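Local coordinates for N-alpha-acetyltransferase 35, NatC auxiliary subunit (PDB 6YGA), which serves as the auxiliary subunit of the yeast NatC N-terminal acetyltransferase, which acetylates the N-terminal methionine of the L-A virus Gag protein, at residues B[649-654]-B[660-665]; B[321-326]-B[440-445]; B[369-374]-B[480-485]; B[305-310]-B[340-345]. All blocks are in the same frame, centred on the assembly; numbering follows the deposited sequence.

Contact 1: residues B[649-654]-B[660-665]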
loop_
_atom_site.group_PDB
_atom_site.type_symbol
_atom_site.label_atom_id
_atom_site.label_comp_id
_atom_site.label_asym_id
_atom_site.label_seq_id
_atom_site.Cartn_x
_atom_site.Cartn_y
_atom_site.Cartn_z
ATOM N N GLN B 649 28.592 16.195 -10.457
ATOM C CA GLN B 649 30.005 15.998 -10.776
ATOM C C GLN B 649 30.676 15.099 -9.743
ATOM O O GLN B 649 31.445 14.195 -10.093
ATOM C CB GLN B 649 30.730 17.343 -10.857
ATOM C CG GLN B 649 30.074 18.383 -11.751
ATOM C CD GLN B 649 29.995 17.963 -13.205
ATOM O OE1 GLN B 649 30.703 17.058 -13.646
ATOM N NE2 GLN B 649 29.129 18.628 -13.960
ATOM N N GLY B 650 30.396 15.338 -8.459
ATOM C CA GLY B 650 30.991 14.516 -7.420
ATOM C C GLY B 650 30.572 13.063 -7.520
ATOM O O GLY B 650 31.383 12.157 -7.313
ATOM N N ILE B 651 29.301 12.824 -7.851
ATOM C CA ILE B 651 28.820 11.459 -8.040
ATOM C C ILE B 651 29.546 10.792 -9.203
ATOM O O ILE B 651 29.949 9.626 -9.114
ATOM C CB ILE B 651 27.293 11.455 -8.242
ATOM C CG1 ILE B 651 26.581 11.926 -6.975
ATOM C CG2 ILE B 651 26.803 10.071 -8.621
ATOM C CD1 ILE B 651 25.081 12.046 -7.136
ATOM N N LYS B 652 29.735 11.518 -10.307
ATOM C CA LYS B 652 30.431 10.929 -11.449
ATOM C C LYS B 652 31.906 10.703 -11.145
ATOM O O LYS B 652 32.491 9.708 -11.587
ATOM C CB LYS B 652 30.278 11.816 -12.683
ATOM C CG LYS B 652 28.844 12.086 -13.095
ATOM C CD LYS B 652 28.791 13.089 -14.235
ATOM C CE LYS B 652 27.367 13.517 -14.530
ATOM N NZ LYS B 652 27.328 14.520 -15.629
ATOM N N GLY B 653 32.529 11.619 -10.400
ATOM C CA GLY B 653 33.955 11.512 -10.149
ATOM C C GLY B 653 34.322 10.411 -9.175
ATOM O O GLY B 653 35.416 9.844 -9.260
ATOM N N GLY B 654 33.429 10.093 -8.244
ATOM C CA GLY B 654 33.708 9.100 -7.224
ATOM C C GLY B 654 34.030 9.733 -5.883
ATOM O O GLY B 654 34.044 10.955 -5.712
ATOM N N LEU B 660 34.010 15.794 -2.012
ATOM C CA LEU B 660 32.750 15.214 -1.570
ATOM C C LEU B 660 32.868 13.703 -1.432
ATOM O O LEU B 660 33.607 13.048 -2.172
ATOM C CB LEU B 660 31.611 15.536 -2.546
ATOM C CG LEU B 660 31.189 16.995 -2.733
ATOM C CD1 LEU B 660 30.209 17.135 -3.893
ATOM C CD2 LEU B 660 30.585 17.557 -1.456
ATOM N N VAL B 661 32.120 13.162 -0.475
ATOM C CA VAL B 661 31.908 11.727 -0.331
ATOM C C VAL B 661 30.404 11.501 -0.296
ATOM O O VAL B 661 29.729 11.935 0.646
ATOM C CB VAL B 661 32.584 11.165 0.930
ATOM C CG1 VAL B 661 32.120 9.740 1.197
ATOM C CG2 VAL B 661 34.092 11.208 0.783
ATOM N N THR B 662 29.876 10.846 -1.335
ATOM C CA THR B 662 28.445 10.604 -1.457
ATOM C C THR B 662 28.044 9.152 -1.244
ATOM O O THR B 662 26.874 8.894 -0.944
ATOM C CB THR B 662 27.941 11.052 -2.838
ATOM O OG1 THR B 662 28.531 10.233 -3.855
ATOM C CG2 THR B 662 28.304 12.507 -3.092
ATOM N N GLY B 663 28.967 8.206 -1.398
ATOM C CA GLY B 663 28.649 6.806 -1.167
ATOM C C GLY B 663 27.633 6.236 -2.130
ATOM O O GLY B 663 26.932 5.275 -1.790
ATOM N N THR B 664 27.536 6.798 -3.334
ATOM C CA THR B 664 26.529 6.406 -4.308
ATOM C C THR B 664 27.064 5.426 -5.345
ATOM O O THR B 664 26.468 5.290 -6.419
ATOM C CB THR B 664 25.964 7.643 -5.009
ATOM O OG1 THR B 664 27.036 8.389 -5.601
ATOM C CG2 THR B 664 25.227 8.526 -4.018
ATOM N N ARG B 665 28.169 4.737 -5.046
ATOM C CA ARG B 665 28.792 3.868 -6.042
ATOM C C ARG B 665 27.827 2.795 -6.536
ATOM O O ARG B 665 27.802 2.478 -7.731
ATOM C CB ARG B 665 30.055 3.229 -5.466
ATOM C CG ARG B 665 30.727 2.230 -6.398
ATOM C CD ARG B 665 32.042 1.724 -5.821
ATOM N NE ARG B 665 31.853 0.964 -4.587
ATOM C CZ ARG B 665 31.786 -0.363 -4.529
ATOM N NH1 ARG B 665 31.893 -1.084 -5.637
ATOM N NH2 ARG B 665 31.614 -0.971 -3.364
HETATM O O HOH W 1 30.882 10.669 -4.996
HETATM O O HOH W 2 29.033 7.621 -7.098
#

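Contact 2: residues B[321-326]-B[440-445]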
loop_
_atom_site.group_PDB
_atom_site.type_symbol
_atom_site.label_atom_id
_atom_site.label_comp_id
_atom_site.label_asym_id
_atom_site.label_seq_id
_atom_site.Cartn_x
_atom_site.Cartn_y
_atom_site.Cartn_z
ATOM N N GLU B 321 27.575 3.165 1.701
ATOM C CA GLU B 321 27.153 2.592 0.427
ATOM C C GLU B 321 25.831 1.841 0.567
ATOM O O GLU B 321 24.987 1.897 -0.335
ATOM C CB GLU B 321 28.251 1.688 -0.131
ATOM C CG GLU B 321 29.429 2.468 -0.712
ATOM C CD GLU B 321 30.528 1.573 -1.253
ATOM O OE1 GLU B 321 30.483 0.353 -0.994
ATOM O OE2 GLU B 321 31.438 2.091 -1.938
ATOM N N THR B 322 25.628 1.137 1.687
ATOM C CA THR B 322 24.325 0.524 1.937
ATOM C C THR B 322 23.263 1.584 2.202
ATOM O O THR B 322 22.128 1.466 1.723
ATOM C CB THR B 322 24.401 -0.445 3.120
ATOM O OG1 THR B 322 24.842 0.255 4.292
ATOM C CG2 THR B 322 25.352 -1.588 2.824
ATOM N N TYR B 323 23.613 2.623 2.964
ATOM C CA TYR B 323 22.652 3.671 3.291
ATOM C C TYR B 323 22.132 4.349 2.028
ATOM O O TYR B 323 20.918 4.514 1.852
ATOM C CB TYR B 323 23.307 4.681 4.239
ATOM C CG TYR B 323 22.466 5.884 4.606
ATOM C CD1 TYR B 323 21.583 5.843 5.679
ATOM C CD2 TYR B 323 22.580 7.071 3.898
ATOM C CE1 TYR B 323 20.822 6.948 6.022
ATOM C CE2 TYR B 323 21.827 8.179 4.231
ATOM C CZ TYR B 323 20.950 8.114 5.293
ATOM O OH TYR B 323 20.201 9.221 5.620
ATOM N N GLN B 324 23.038 4.727 1.123
ATOM C CA GLN B 324 22.624 5.362 -0.125
ATOM C C GLN B 324 21.934 4.377 -1.061
ATOM O O GLN B 324 21.084 4.782 -1.864
ATOM C CB GLN B 324 23.829 6.002 -0.814
ATOM C CG GLN B 324 24.439 7.167 -0.042
ATOM C CD GLN B 324 23.657 8.462 -0.202
ATOM O OE1 GLN B 324 22.430 8.481 -0.094
ATOM N NE2 GLN B 324 24.368 9.553 -0.463
ATOM N N PHE B 325 22.282 3.090 -0.983
ATOM C CA PHE B 325 21.540 2.094 -1.748
ATOM C C PHE B 325 20.088 2.039 -1.291
ATOM O O PHE B 325 19.171 1.994 -2.118
ATOM C CB PHE B 325 22.197 0.718 -1.623
ATOM C CG PHE B 325 21.476 -0.371 -2.379
ATOM C CD1 PHE B 325 20.451 -1.092 -1.780
ATOM C CD2 PHE B 325 21.825 -0.677 -3.685
ATOM C CE1 PHE B 325 19.785 -2.089 -2.471
ATOM C CE2 PHE B 325 21.164 -1.677 -4.380
ATOM C CZ PHE B 325 20.143 -2.382 -3.773
ATOM N N ALA B 326 19.861 2.050 0.024
ATOM C CA ALA B 326 18.494 2.053 0.533
ATOM C C ALA B 326 17.761 3.340 0.179
ATOM O O ALA B 326 16.537 3.328 0.018
ATOM C CB ALA B 326 18.492 1.846 2.046
ATOM N N TYR B 440 19.981 11.969 16.562
ATOM C CA TYR B 440 19.326 13.217 16.189
ATOM C C TYR B 440 19.352 13.418 14.680
ATOM O O TYR B 440 18.353 13.841 14.086
ATOM C CB TYR B 440 19.989 14.393 16.906
ATOM C CG TYR B 440 19.342 15.728 16.623
ATOM C CD1 TYR B 440 18.033 15.985 17.012
ATOM C CD2 TYR B 440 20.047 16.736 15.981
ATOM C CE1 TYR B 440 17.441 17.208 16.761
ATOM C CE2 TYR B 440 19.467 17.959 15.726
ATOM C CZ TYR B 440 18.165 18.192 16.116
ATOM O OH TYR B 440 17.587 19.413 15.860
ATOM N N PHE B 441 20.482 13.104 14.042
ATOM C CA PHE B 441 20.571 13.230 12.591
ATOM C C PHE B 441 19.541 12.352 11.892
ATOM O O PHE B 441 18.886 12.792 10.940
ATOM C CB PHE B 441 21.976 12.872 12.109
ATOM C CG PHE B 441 22.049 12.612 10.634
ATOM C CD1 PHE B 441 22.057 13.665 9.732
ATOM C CD2 PHE B 441 22.093 11.315 10.150
ATOM C CE1 PHE B 441 22.115 13.427 8.373
ATOM C CE2 PHE B 441 22.150 11.072 8.793
ATOM C CZ PHE B 441 22.162 12.128 7.902
HETATM N N MSE B 442 19.392 11.109 12.339
HETATM C CA MSE B 442 18.440 10.189 11.732
HETATM C C MSE B 442 16.997 10.615 11.978
HETATM O O MSE B 442 16.162 10.539 11.077
HETATM C CB MSE B 442 18.664 8.773 12.258
HETATM C CG MSE B 442 20.003 8.191 11.858
HETATM SE SE MSE B 442 20.105 7.852 9.942
HETATM C CE MSE B 442 18.779 6.428 9.854
ATOM N N LYS B 443 16.702 11.064 13.199
ATOM C CA LYS B 443 15.346 11.506 13.506
ATOM C C LYS B 443 14.960 12.720 12.670
ATOM O O LYS B 443 13.888 12.751 12.056
ATOM C CB LYS B 443 15.215 11.823 14.994
ATOM C CG LYS B 443 13.794 12.150 15.419
ATOM C CD LYS B 443 13.744 12.631 16.851
ATOM C CE LYS B 443 14.368 14.008 16.986
ATOM N NZ LYS B 443 14.383 14.460 18.403
ATOM N N LEU B 444 15.833 13.730 12.626
ATOM C CA LEU B 444 15.500 14.967 11.924
ATOM C C LEU B 444 15.450 14.752 10.414
ATOM O O LEU B 444 14.606 15.338 9.726
ATOM C CB LEU B 444 16.503 16.058 12.296
ATOM C CG LEU B 444 16.162 17.477 11.840
ATOM C CD1 LEU B 444 14.697 17.786 12.108
ATOM C CD2 LEU B 444 17.056 18.485 12.544
ATOM N N SER B 445 16.347 13.913 9.881
ATOM C CA SER B 445 16.268 13.536 8.471
ATOM C C SER B 445 14.979 12.781 8.176
ATOM O O SER B 445 14.383 12.947 7.106
ATOM C CB SER B 445 17.474 12.682 8.081
ATOM O OG SER B 445 18.669 13.438 8.087
#

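Contact 3: residues B[369-374]-B[480-485]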
loop_
_atom_site.group_PDB
_atom_site.type_symbol
_atom_site.label_atom_id
_atom_site.label_comp_id
_atom_site.label_asym_id
_atom_site.label_seq_id
_atom_site.Cartn_x
_atom_site.Cartn_y
_atom_site.Cartn_z
ATOM N N LYS B 369 30.310 5.605 13.187
ATOM C CA LYS B 369 31.714 5.918 12.942
ATOM C C LYS B 369 31.889 6.770 11.692
ATOM O O LYS B 369 32.667 7.729 11.694
ATOM C CB LYS B 369 32.522 4.627 12.828
ATOM C CG LYS B 369 33.930 4.808 12.294
ATOM C CD LYS B 369 34.788 3.603 12.642
ATOM C CE LYS B 369 35.867 3.363 11.602
ATOM N NZ LYS B 369 35.295 2.884 10.311
ATOM N N GLU B 370 31.180 6.442 10.612
ATOM C CA GLU B 370 31.354 7.209 9.384
ATOM C C GLU B 370 30.743 8.600 9.499
ATOM O O GLU B 370 31.179 9.523 8.802
ATOM C CB GLU B 370 30.770 6.443 8.192
ATOM C CG GLU B 370 31.491 5.124 7.910
ATOM C CD GLU B 370 30.856 4.314 6.785
ATOM O OE1 GLU B 370 30.277 4.919 5.863
ATOM O OE2 GLU B 370 30.933 3.066 6.826
ATOM N N PHE B 371 29.750 8.776 10.370
ATOM C CA PHE B 371 29.132 10.082 10.570
ATOM C C PHE B 371 29.882 10.942 11.580
ATOM O O PHE B 371 29.906 12.170 11.441
ATOM C CB PHE B 371 27.678 9.913 11.017
ATOM C CG PHE B 371 26.971 11.214 11.277
ATOM C CD1 PHE B 371 26.397 11.926 10.236
ATOM C CD2 PHE B 371 26.874 11.723 12.565
ATOM C CE1 PHE B 371 25.741 13.127 10.470
ATOM C CE2 PHE B 371 26.223 12.924 12.809
ATOM C CZ PHE B 371 25.655 13.628 11.760
ATOM N N SER B 372 30.498 10.330 12.593
ATOM C CA SER B 372 31.167 11.080 13.644
ATOM C C SER B 372 32.683 10.957 13.627
ATOM O O SER B 372 33.352 11.764 14.278
ATOM C CB SER B 372 30.660 10.638 15.023
ATOM O OG SER B 372 31.133 9.343 15.339
ATOM N N ALA B 373 33.233 9.971 12.913
ATOM C CA ALA B 373 34.681 9.770 12.815
ATOM C C ALA B 373 35.307 9.527 14.186
ATOM O O ALA B 373 36.398 10.015 14.483
ATOM C CB ALA B 373 35.360 10.946 12.108
ATOM N N GLN B 374 34.621 8.755 15.028
ATOM C CA GLN B 374 35.101 8.471 16.374
ATOM C C GLN B 374 34.936 6.994 16.693
ATOM O O GLN B 374 33.851 6.430 16.515
ATOM C CB GLN B 374 34.372 9.324 17.412
ATOM C CG GLN B 374 35.074 10.638 17.710
ATOM C CD GLN B 374 34.250 11.564 18.578
ATOM O OE1 GLN B 374 33.035 11.410 18.691
ATOM N NE2 GLN B 374 34.911 12.536 19.198
ATOM N N GLU B 480 20.790 21.876 9.127
ATOM C CA GLU B 480 22.009 22.481 8.600
ATOM C C GLU B 480 22.875 23.034 9.728
ATOM O O GLU B 480 24.102 22.885 9.707
ATOM C CB GLU B 480 21.665 23.576 7.590
ATOM C CG GLU B 480 22.868 24.111 6.821
ATOM C CD GLU B 480 22.905 25.625 6.780
ATOM O OE1 GLU B 480 22.029 26.257 7.408
ATOM O OE2 GLU B 480 23.809 26.182 6.123
ATOM N N THR B 481 22.249 23.664 10.729
ATOM C CA THR B 481 22.994 24.158 11.886
ATOM C C THR B 481 23.675 23.016 12.628
ATOM O O THR B 481 24.848 23.119 13.006
ATOM C CB THR B 481 22.062 24.920 12.828
ATOM O OG1 THR B 481 21.532 26.072 12.161
ATOM C CG2 THR B 481 22.808 25.363 14.079
ATOM N N PHE B 482 22.951 21.916 12.841
ATOM C CA PHE B 482 23.536 20.741 13.479
ATOM C C PHE B 482 24.687 20.180 12.654
ATOM O O PHE B 482 25.746 19.851 13.200
ATOM C CB PHE B 482 22.451 19.685 13.699
ATOM C CG PHE B 482 22.978 18.322 14.051
ATOM C CD1 PHE B 482 23.373 18.028 15.349
ATOM C CD2 PHE B 482 23.055 17.327 13.089
ATOM C CE1 PHE B 482 23.848 16.771 15.676
ATOM C CE2 PHE B 482 23.530 16.067 13.409
ATOM C CZ PHE B 482 23.926 15.789 14.703
ATOM N N LEU B 483 24.505 20.067 11.335
ATOM C CA LEU B 483 25.571 19.527 10.497
ATOM C C LEU B 483 26.778 20.455 10.462
ATOM O O LEU B 483 27.923 19.990 10.421
ATOM C CB LEU B 483 25.058 19.273 9.083
ATOM C CG LEU B 483 24.095 18.103 8.896
ATOM C CD1 LEU B 483 23.595 18.091 7.466
ATOM C CD2 LEU B 483 24.758 16.776 9.257
ATOM N N LYS B 484 26.546 21.770 10.474
ATOM C CA LYS B 484 27.661 22.712 10.425
ATOM C C LYS B 484 28.508 22.621 11.688
ATOM O O LYS B 484 29.743 22.657 11.620
ATOM C CB LYS B 484 27.142 24.136 10.226
ATOM C CG LYS B 484 28.230 25.144 9.895
ATOM C CD LYS B 484 28.922 24.771 8.594
ATOM C CE LYS B 484 30.180 25.588 8.365
ATOM N NZ LYS B 484 30.806 25.232 7.061
ATOM N N ASP B 485 27.858 22.495 12.849
ATOM C CA ASP B 485 28.588 22.300 14.096
ATOM C C ASP B 485 29.327 20.967 14.096
ATOM O O ASP B 485 30.465 20.882 14.572
ATOM C CB ASP B 485 27.629 22.384 15.283
ATOM C CG ASP B 485 26.956 23.745 15.402
ATOM O OD1 ASP B 485 27.357 24.685 14.681
ATOM O OD2 ASP B 485 26.022 23.875 16.221
#

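Contact 4: residues B[305-310]-B[340-345]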
loop_
_atom_site.group_PDB
_atom_site.type_symbol
_atom_site.label_atom_id
_atom_site.label_comp_id
_atom_site.label_asym_id
_atom_site.label_seq_id
_atom_site.Cartn_x
_atom_site.Cartn_y
_atom_site.Cartn_z
ATOM N N ASN B 305 15.337 -7.161 -13.901
ATOM C CA ASN B 305 16.221 -6.035 -13.614
ATOM C C ASN B 305 16.083 -5.574 -12.169
ATOM O O ASN B 305 17.070 -5.162 -11.549
ATOM C CB ASN B 305 15.943 -4.879 -14.573
ATOM C CG ASN B 305 16.446 -5.151 -15.975
ATOM O OD1 ASN B 305 15.710 -5.002 -16.951
ATOM N ND2 ASN B 305 17.706 -5.560 -16.083
ATOM N N ASP B 306 14.871 -5.632 -11.615
ATOM C CA ASP B 306 14.676 -5.223 -10.228
ATOM C C ASP B 306 15.406 -6.157 -9.269
ATOM O O ASP B 306 16.007 -5.704 -8.287
ATOM C CB ASP B 306 13.183 -5.169 -9.905
ATOM C CG ASP B 306 12.483 -4.003 -10.579
ATOM O OD1 ASP B 306 13.159 -3.247 -11.310
ATOM O OD2 ASP B 306 11.262 -3.835 -10.379
ATOM N N VAL B 307 15.368 -7.463 -9.541
ATOM C CA VAL B 307 16.102 -8.414 -8.714
ATOM C C VAL B 307 17.605 -8.220 -8.885
ATOM O O VAL B 307 18.367 -8.298 -7.915
ATOM C CB VAL B 307 15.667 -9.854 -9.045
ATOM C CG1 VAL B 307 16.585 -10.866 -8.372
ATOM C CG2 VAL B 307 14.222 -10.082 -8.618
ATOM N N LYS B 308 18.052 -7.954 -10.117
ATOM C CA LYS B 308 19.468 -7.677 -10.346
ATOM C C LYS B 308 19.933 -6.477 -9.532
ATOM O O LYS B 308 21.062 -6.459 -9.026
ATOM C CB LYS B 308 19.730 -7.446 -11.835
ATOM C CG LYS B 308 19.687 -8.712 -12.677
ATOM C CD LYS B 308 19.888 -8.413 -14.155
ATOM C CE LYS B 308 21.277 -7.862 -14.422
ATOM N NZ LYS B 308 21.498 -7.581 -15.871
ATOM N N THR B 309 19.075 -5.466 -9.390
ATOM C CA THR B 309 19.430 -4.304 -8.581
ATOM C C THR B 309 19.582 -4.684 -7.113
ATOM O O THR B 309 20.435 -4.136 -6.407
ATOM C CB THR B 309 18.380 -3.206 -8.754
ATOM O OG1 THR B 309 18.238 -2.903 -10.147
ATOM C CG2 THR B 309 18.795 -1.937 -8.018
ATOM N N ILE B 310 18.769 -5.634 -6.642
ATOM C CA ILE B 310 18.838 -6.062 -5.246
ATOM C C ILE B 310 20.200 -6.668 -4.938
ATOM O O ILE B 310 20.801 -6.385 -3.895
ATOM C CB ILE B 310 17.700 -7.053 -4.937
ATOM C CG1 ILE B 310 16.343 -6.374 -5.114
ATOM C CG2 ILE B 310 17.857 -7.643 -3.538
ATOM C CD1 ILE B 310 16.228 -5.046 -4.407
ATOM N N ARG B 340 11.216 -6.311 -3.816
ATOM C CA ARG B 340 11.054 -5.567 -2.571
ATOM C C ARG B 340 11.013 -6.498 -1.366
ATOM O O ARG B 340 11.479 -6.135 -0.282
ATOM C CB ARG B 340 9.800 -4.696 -2.633
ATOM C CG ARG B 340 9.920 -3.552 -3.624
ATOM C CD ARG B 340 8.852 -2.490 -3.427
ATOM N NE ARG B 340 7.524 -2.946 -3.826
ATOM C CZ ARG B 340 6.547 -3.246 -2.976
ATOM N NH1 ARG B 340 6.746 -3.140 -1.668
ATOM N NH2 ARG B 340 5.369 -3.647 -3.434
ATOM N N ILE B 341 10.450 -7.696 -1.524
ATOM C CA ILE B 341 10.553 -8.690 -0.460
ATOM C C ILE B 341 11.977 -9.210 -0.367
ATOM O O ILE B 341 12.490 -9.476 0.726
ATOM C CB ILE B 341 9.557 -9.839 -0.696
ATOM C CG1 ILE B 341 8.129 -9.305 -0.797
ATOM C CG2 ILE B 341 9.666 -10.882 0.416
ATOM C CD1 ILE B 341 7.103 -10.374 -1.142
ATOM N N LEU B 342 12.639 -9.356 -1.515
ATOM C CA LEU B 342 13.945 -10.004 -1.550
ATOM C C LEU B 342 14.997 -9.184 -0.813
ATOM O O LEU B 342 15.844 -9.746 -0.106
ATOM C CB LEU B 342 14.362 -10.242 -3.002
ATOM C CG LEU B 342 15.512 -11.223 -3.217
ATOM C CD1 LEU B 342 15.127 -12.590 -2.686
ATOM C CD2 LEU B 342 15.872 -11.296 -4.691
ATOM N N PHE B 343 14.945 -7.857 -0.946
ATOM C CA PHE B 343 16.005 -7.015 -0.396
ATOM C C PHE B 343 16.179 -7.177 1.112
ATOM O O PHE B 343 17.306 -7.470 1.546
ATOM C CB PHE B 343 15.762 -5.554 -0.794
ATOM C CG PHE B 343 16.513 -4.572 0.049
ATOM C CD1 PHE B 343 17.887 -4.425 -0.080
ATOM C CD2 PHE B 343 15.846 -3.793 0.975
ATOM C CE1 PHE B 343 18.574 -3.522 0.703
ATOM C CE2 PHE B 343 16.526 -2.886 1.760
ATOM C CZ PHE B 343 17.892 -2.749 1.625
ATOM N N PRO B 344 15.149 -7.030 1.960
ATOM C CA PRO B 344 15.405 -7.202 3.401
ATOM C C PRO B 344 15.859 -8.604 3.770
ATOM O O PRO B 344 16.681 -8.755 4.682
ATOM C CB PRO B 344 14.056 -6.843 4.043
ATOM C CG PRO B 344 13.372 -5.994 3.032
ATOM C CD PRO B 344 13.757 -6.609 1.722
ATOM N N LEU B 345 15.359 -9.636 3.084
ATOM C CA LEU B 345 15.806 -10.996 3.372
ATOM C C LEU B 345 17.227 -11.234 2.881
ATOM O O LEU B 345 17.990 -11.966 3.522
ATOM C CB LEU B 345 14.849 -12.006 2.741
ATOM C CG LEU B 345 13.410 -11.903 3.243
ATOM C CD1 LEU B 345 12.492 -12.840 2.474
ATOM C CD2 LEU B 345 13.372 -12.200 4.732
#

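Contact 1: residues B[649-654]-B[660-665]
I651 reaches out from the last turn of its helix and sets its two branches against the hydroxyl of T664. CG2 comes to 3.5 Å from T664 OG1 and CG1 to 3.8 Å from the same atom, while CG1 also passes 4.1 Å from T662 OG1. The isoleucine crosses each threonine at about a right angle; CG1 is the branch that comes near both hydroxyls. Both threonines hold OG1 between the backbone N and the carbonyl carbon (chi1 65° in T662, 56° in T664), and this turns the two hydroxyls onto each other, with T662 OG1 and T664 OG1 hydrogen-bonded at 2.9 Å.

That pair is the middle of a longer polar chain. One water donates to G650 O and is bonded to T662 OG1 at 2.6 Å; a second donates to I651 O and sits 2.6 Å from T664 OG1. Two helix carbonyls are thereby tied through solvent to the loop, even though I651 itself meets the threonines only as carbon against oxygen. Nearer the start of the loop segment, L660 CD1 lies 4.5 Å from G650 CA, a residue without a side chain to keep the leucine off the helix backbone.

The arrangement is the return of the chain after a helix terminus: G654 leaves helical angles with positive phi, and D655 then accepts from the backbone N of both T662 and G663 with its two carboxylate oxygens. I651 packs onto Q668, S671 and L672 of helix 668-701, L660 and T662 rest on Y540 of helix 511-564, and T664 meets Q324 of helix 319-328.

Contact 2: residues B[321-326]-B[440-445]
F441 is the first residue of 440-445 to meet the other helix: the hydroxyl of Y323 arrives at its ring, with Y323 OH 4.2 Å from both F441 CE2 and F441 CZ. The two side chains come from opposite directions, and Y323, with CG anti to the backbone N (chi1 176°), extends far enough to span helix backbones that stay well apart.

M442, a selenomethionine, comes next. Its chain is bent at chi2 and chi3, which brings SE to 4.1 Å from Y323 CE1. This is a Met-aromatic contact of oblique kind, SE lying 5.3 Å from the centroid of the Y323 ring and 66° off its normal.

S445, one turn on from F441, works within its own helix. Its OG donates to F441 O at 2.9 Å, on the opposite face of that carbonyl's plane from S445 N, and also sits 3.5 Å above one face of the F441 ring, toward the rim.

Around this bridge, the Y323 ring also meets W398, with the two planes nearly parallel. Through F441, helix 433-456 packs against F371 of helix 360-372 and F482 of helix 465-506, while helix 386-402 lies against Y323.

Contact 3: residues B[369-374]-B[480-485]
F371 meets F482 and L483 between two helices of the TPR-like helical region, an entirely apolar contact made far out on the side chains. From CB the ring is carried away from its own helix: CG stands anti to the backbone N (chi1 179°), and the reach this gives lets it bridge backbones whose nearest CA atoms, those of F371 and L483, are 10.1 Å apart. CB, CG and the two CD atoms make no close contact with 480-485, and the touching starts one step further along the ring.

On one side CE1 lies 4.0 Å from L483 CD2. The leucine crosses the phenylalanine at about a right angle, and this methyl sits at the ring's edge, near its plane. On the other side CE2 comes to 4.1 Å from F482 CZ. The two phenylalanines approach from opposite directions with their planes only about 14° apart, yet they do not overlap as a stack: F482 CE2 is placed at the edge of the F371 ring, near its plane.

S437 of helix 433-456 touches both F371 and F482, and Y440 of the same helix meets the F482 ring edge to face. L483 in turn packs on L542 of helix 511-564. Helices 433-456 and 511-564 thus close in on the contact between helices 360-372 and 465-506. Behind F371, helix 360-372 is finishing, and A373 turns off with positive phi.

At the very tip of the side chain, F371 CZ makes the tightest approach across the two segments, 3.6 Å from F482 CE2.

Contact 4: residues B[305-310]-B[340-345]
The F343 ring is the flat group of this contact, but the other helix meets it at its root: I310 CD1 packs 3.7 Å from F343 CB, and CD1 approaches the ring itself only obliquely. The ring, set anti to the backbone N, leads off to other aromatic rings, meeting F329 with planes at about 40° and F347 with planes at about 25°.

I310 does most of the work from its side. It crosses F343 at about a right angle, with CD1 on F343 CB and CG2 on the backbone, 3.7 Å from F343 CA; CG2 also passes 4.3 Å from L342 CG. One turn earlier, V307 CG1 meets L342 CD2 at 3.8 Å, again with the side chains crossing nearly perpendicularly. L342 and V307 both continue onto H236.

Charges are handled outside the apolar seam. D306 pairs with R335 and accepts from H336 N, whereas R340 turns away to D176 and to R335 O.

The segment axes run almost parallel, 14° apart and 9.4 Å at closest approach, although P344 kinks the second helix where its N lacks a bond to the preceding turn. The near-parallel run of 305-310 and 340-345, on two helices separated in sequence by helix 319-328, is consistent with the stacking of helices in an alpha-helical repeat such as the TPR-like region to which 340-345 belongs.

Contacts 2, 3 and 4 are buried and held by apolar or aromatic side chains between helices, whereas contact 1 is partly buried, joins a helix end to a loop, and relies on hydroxyls and waters. Contacts 2 and 3 adjoin, giving a connected apolar, largely aromatic cluster shared by helices 360-372, 433-456 and 465-506. Contact 1 leans on contact 2 through polar links, a salt bridge from R665 to E321 and a probable hydrogen bond from Q324 to T662 O. Contact 4, closest to the chain's centre, reaches contact 2 through F325, which touches T309, I310 and F343.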